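Local coordinates for protein 3-carboxy-cis,cis-muconate cycloisomerase (Pseudomonas putida, PDB 1RE5) that belongs to the fumarase/aspartase (lyase) superfamily of largely helical enzymes, here assembled from four chains, at residues V50-A55 with K87-G92; G43-S48 with V100-T105. All coordinates share one frame; numbering follows the deposited sequence.

Overall arrangement
Both contacts lie in the N-terminal part of the chain, about 40 Å from its centre, and their own centres are 12 Å apart. They share helix 47-56: contact 1 packs its body against helix 78-92, while contact 2 sets the turn leading into it beside the loop that precedes the long helix 106-142. In sequence, both segments of contact 1 fall between the two segments of contact 2. The two meet directly, with V50 CG2 4.2 Å from V45 CG1 and I53 CD1 4.2 Å from V100 CA. The residues seen around 2,3-dihydroxy-1,4-dithiobutane, at two sites, T296 to G300 and S303 to A307, belong to helix 286-307 and take no part in either contact.

Contact 1 (V50-A55 with K87-G92); sequences VAAIEA and KVIATG
I89 carries this contact: it buries more surface than either of its partners, A52 and I53, and reaches from helix 78-92 onto the side of helix 47-56. The CA atoms of I53 and I89 are 6.4 Å apart, close enough for one side chain to span the gap. The I89 CG1 arm lies beside its backbone N and runs on fully extended (chi2 179°), which carries the terminal methyl CD1 to the foot of I53. There CD1 lies 3.5 Å from I53 CG1 and 3.6 Å from I53 CA, touching the base of that side chain, since I53 as a whole turns the other way, to pack on A36 of helix 21-40. The second branch of I89 deals with A52, whose CB points toward it; A52 CB and I89 CG2 are 4.3 Å apart. Around these three residues, A96 of the following loop covers both A52 and I89, and A56 also lies against I89. E54, facing away, makes a salt bridge through OE2 to R37 NE. The result is a small apolar helix-to-helix junction, 126 Å² in all, joining helices 47-56 and 78-92 in the N-terminal part of a largely helical fold.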
loop_
_atom_site.group_PDB
_atom_site.type_symbol
_atom_site.label_atom_id
_atom_site.label_comp_id
_atom_site.label_asym_id
_atom_site.label_seq_id
_atom_site.Cartn_x
_atom_site.Cartn_y
_atom_site.Cartn_z
ATOM N N VAL D 50 -4.127 25.557 39.630
ATOM C CA VAL D 50 -3.179 25.577 38.527
ATOM C C VAL D 50 -1.843 25.017 38.983
ATOM O O VAL D 50 -1.224 24.207 38.291
ATOM C CB VAL D 50 -2.960 27.008 38.012
ATOM C CG1 VAL D 50 -1.963 26.997 36.855
ATOM C CG2 VAL D 50 -4.292 27.608 37.582
ATOM N N ALA D 51 -1.407 25.452 40.157
ATOM C CA ALA D 51 -0.142 24.997 40.717
ATOM C C ALA D 51 -0.193 23.508 41.065
ATOM O O ALA D 51 0.775 22.784 40.844
ATOM C CB ALA D 51 0.195 25.815 41.956
ATOM N N ALA D 52 -1.320 23.057 41.611
ATOM C CA ALA D 52 -1.486 21.651 41.988
ATOM C C ALA D 52 -1.385 20.741 40.766
ATOM O O ALA D 52 -0.675 19.733 40.779
ATOM C CB ALA D 52 -2.834 21.448 42.669
ATOM N N ILE D 53 -2.107 21.116 39.717
ATOM C CA ILE D 53 -2.127 20.375 38.468
ATOM C C ILE D 53 -0.736 20.279 37.830
ATOM O O ILE D 53 -0.262 19.178 37.545
ATOM C CB ILE D 53 -3.117 21.030 37.486
ATOM C CG1 ILE D 53 -4.540 20.853 38.019
ATOM C CG2 ILE D 53 -2.967 20.426 36.096
ATOM C CD1 ILE D 53 -5.593 21.620 37.244
ATOM N N GLU D 54 -0.081 21.418 37.615
ATOM C CA GLU D 54 1.252 21.422 37.009
ATOM C C GLU D 54 2.225 20.502 37.734
ATOM O O GLU D 54 3.096 19.893 37.114
ATOM C CB GLU D 54 1.832 22.832 36.987
ATOM C CG GLU D 54 1.027 23.810 36.173
ATOM C CD GLU D 54 1.684 25.175 36.093
ATOM O OE1 GLU D 54 1.996 25.751 37.160
ATOM O OE2 GLU D 54 1.884 25.672 34.961
ATOM N N ALA D 55 2.075 20.401 39.049
ATOM C CA ALA D 55 2.944 19.555 39.861
ATOM C C ALA D 55 2.750 18.083 39.534
ATOM O O ALA D 55 3.661 17.276 39.702
ATOM C CB ALA D 55 2.660 19.794 41.337
ATOM N N LYS D 87 -6.379 11.375 40.502
ATOM C CA LYS D 87 -6.070 10.656 41.737
ATOM C C LYS D 87 -4.733 11.081 42.351
ATOM O O LYS D 87 -4.472 10.816 43.526
ATOM C CB LYS D 87 -6.081 9.149 41.487
ATOM N N VAL D 88 -3.890 11.742 41.561
ATOM C CA VAL D 88 -2.592 12.201 42.054
ATOM C C VAL D 88 -2.754 13.590 42.652
ATOM O O VAL D 88 -2.125 13.932 43.656
ATOM C CB VAL D 88 -1.529 12.254 40.915
ATOM C CG1 VAL D 88 -0.298 13.034 41.374
ATOM C CG2 VAL D 88 -1.113 10.841 40.523
ATOM N N ILE D 89 -3.604 14.390 42.022
ATOM C CA ILE D 89 -3.868 15.739 42.490
ATOM C C ILE D 89 -4.706 15.687 43.772
ATOM O O ILE D 89 -4.669 16.616 44.579
ATOM C CB ILE D 89 -4.622 16.554 41.409
ATOM C CG1 ILE D 89 -3.702 16.787 40.210
ATOM C CG2 ILE D 89 -5.112 17.878 41.982
ATOM C CD1 ILE D 89 -4.353 17.563 39.081
ATOM N N ALA D 90 -5.452 14.597 43.957
ATOM C CA ALA D 90 -6.302 14.434 45.139
ATOM C C ALA D 90 -5.467 14.265 46.403
ATOM O O ALA D 90 -5.831 14.766 47.466
ATOM C CB ALA D 90 -7.225 13.237 44.963
ATOM N N THR D 91 -4.350 13.556 46.283
ATOM C CA THR D 91 -3.453 13.329 47.413
ATOM C C THR D 91 -3.049 14.628 48.112
ATOM O O THR D 91 -3.013 14.701 49.343
ATOM C CB THR D 91 -2.164 12.618 46.955
ATOM O OG1 THR D 91 -2.487 11.294 46.521
ATOM C CG2 THR D 91 -1.150 12.548 48.094
ATOM N N GLY D 92 -2.734 15.648 47.320
ATOM C CA GLY D 92 -2.325 16.925 47.881
ATOM C C GLY D 92 -3.443 17.945 48.025
ATOM O O GLY D 92 -3.857 18.268 49.136
#

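Contact 2 (G43-S48 with V100-T105); sequences GLVPHS and VHLGAT
L44 and V45 face L102 across two pieces of backbone that are loop or turn where they meet, the nearest CA atoms, those of L44 and L102, being 9.0 Å apart. On one side the chain leaves helix 21-40 through a Schellman motif at G43, whose phi is positive (81°), and enters the next helix with P46 as its N-cap residue. On the other, H101 to A104 form a type II beta turn with L102 and G103 at its corners. T105 then takes the N-cap position of helix 106-142, and its backbone N is hydrogen-bonded to D108 OD2. L102 reaches across from the turn: with CG anti to its backbone N (chi1 -179°), the branched end leaves the turn and brings methyl CD2 forward. That one methyl does the touching, 4.3 Å from V45 CG2 and, as a plain van der Waals neighbour, 4.3 Å from L44 O. L44 and L102 both also rest on E39 of helix 21-40, while V45 packs on Y99. Only 82 Å² is buried, through apolar groups and one backbone carbonyl oxygen, so the two segments are joined by dispersion and the exclusion of water, with no polar bond between them to fix their relative position.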
loop_
_atom_site.group_PDB
_atom_site.type_symbol
_atom_site.label_atom_id
_atom_site.label_comp_id
_atom_site.label_asym_id
_atom_site.label_seq_id
_atom_site.Cartn_x
_atom_site.Cartn_y
_atom_site.Cartn_z
ATOM N N GLY D 43 -10.724 33.076 34.300
ATOM C CA GLY D 43 -11.573 33.065 35.473
ATOM C C GLY D 43 -12.407 31.812 35.627
ATOM O O GLY D 43 -13.517 31.872 36.150
ATOM N N LEU D 44 -11.889 30.675 35.178
ATOM C CA LEU D 44 -12.628 29.426 35.291
ATOM C C LEU D 44 -11.995 28.485 36.308
ATOM O O LEU D 44 -12.629 27.532 36.769
ATOM C CB LEU D 44 -12.706 28.729 33.934
ATOM C CG LEU D 44 -13.855 29.118 33.005
ATOM C CD1 LEU D 44 -15.162 28.775 33.696
ATOM C CD2 LEU D 44 -13.798 30.597 32.656
ATOM N N VAL D 45 -10.742 28.753 36.665
ATOM C CA VAL D 45 -10.034 27.907 37.621
ATOM C C VAL D 45 -9.188 28.706 38.613
ATOM O O VAL D 45 -8.442 29.616 38.229
ATOM C CB VAL D 45 -9.108 26.884 36.890
ATOM C CG1 VAL D 45 -8.208 26.149 37.893
ATOM C CG2 VAL D 45 -9.958 25.884 36.126
ATOM N N PRO D 46 -9.294 28.366 39.910
ATOM C CA PRO D 46 -8.534 29.048 40.965
ATOM C C PRO D 46 -7.039 28.811 40.793
ATOM O O PRO D 46 -6.587 27.660 40.707
ATOM C CB PRO D 46 -9.070 28.408 42.244
ATOM C CG PRO D 46 -9.423 27.012 41.795
ATOM C CD PRO D 46 -10.112 27.275 40.477
ATOM N N HIS D 47 -6.279 29.903 40.743
ATOM C CA HIS D 47 -4.827 29.843 40.582
ATOM C C HIS D 47 -4.131 28.831 41.495
ATOM O O HIS D 47 -3.044 28.342 41.183
ATOM C CB HIS D 47 -4.236 31.233 40.801
ATOM C CG HIS D 47 -4.550 32.192 39.699
ATOM N ND1 HIS D 47 -3.761 32.314 38.573
ATOM C CD2 HIS D 47 -5.594 33.038 39.521
ATOM C CE1 HIS D 47 -4.307 33.194 37.750
ATOM N NE2 HIS D 47 -5.420 33.649 38.302
ATOM N N SER D 48 -4.754 28.517 42.623
ATOM C CA SER D 48 -4.174 27.562 43.556
ATOM C C SER D 48 -4.212 26.156 42.965
ATOM O O SER D 48 -3.348 25.321 43.267
ATOM C CB SER D 48 -4.939 27.597 44.882
ATOM O OG SER D 48 -6.337 27.488 44.660
ATOM N N VAL D 100 -9.291 19.653 36.545
ATOM C CA VAL D 100 -8.462 19.034 35.530
ATOM C C VAL D 100 -9.291 18.608 34.320
ATOM O O VAL D 100 -10.410 18.103 34.464
ATOM C CB VAL D 100 -7.714 17.799 36.104
ATOM C CG1 VAL D 100 -8.708 16.760 36.571
ATOM C CG2 VAL D 100 -6.794 17.207 35.054
ATOM N N HIS D 101 -8.743 18.849 33.129
ATOM C CA HIS D 101 -9.380 18.457 31.872
ATOM C C HIS D 101 -10.755 19.093 31.692
ATOM O O HIS D 101 -11.631 18.516 31.057
ATOM C CB HIS D 101 -9.474 16.922 31.839
ATOM C CG HIS D 101 -9.688 16.346 30.477
ATOM N ND1 HIS D 101 -10.937 16.021 29.989
ATOM C CD2 HIS D 101 -8.809 16.032 29.496
ATOM C CE1 HIS D 101 -10.818 15.531 28.769
ATOM N NE2 HIS D 101 -9.537 15.527 28.445
ATOM N N LEU D 102 -10.930 20.294 32.230
ATOM C CA LEU D 102 -12.212 20.993 32.150
ATOM C C LEU D 102 -12.616 21.502 30.762
ATOM O O LEU D 102 -11.916 22.320 30.155
ATOM C CB LEU D 102 -12.222 22.175 33.126
ATOM C CG LEU D 102 -13.519 23.001 33.187
ATOM C CD1 LEU D 102 -14.660 22.130 33.704
ATOM C CD2 LEU D 102 -13.326 24.219 34.087
ATOM N N GLY D 103 -13.761 21.021 30.277
ATOM C CA GLY D 103 -14.273 21.451 28.985
ATOM C C GLY D 103 -13.628 20.828 27.759
ATOM O O GLY D 103 -13.999 21.159 26.626
ATOM N N ALA D 104 -12.679 19.923 27.979
ATOM C CA ALA D 104 -11.970 19.270 26.888
ATOM C C ALA D 104 -12.390 17.815 26.712
ATOM O O ALA D 104 -12.841 17.155 27.657
ATOM C CB ALA D 104 -10.459 19.347 27.133
ATOM N N THR D 105 -12.233 17.316 25.490
ATOM C CA THR D 105 -12.582 15.942 25.190
ATOM C C THR D 105 -11.273 15.166 25.079
ATOM O O THR D 105 -10.213 15.769 24.959
ATOM C CB THR D 105 -13.423 15.873 23.878
ATOM O OG1 THR D 105 -13.911 14.544 23.687
ATOM C CG2 THR D 105 -12.602 16.284 22.679
#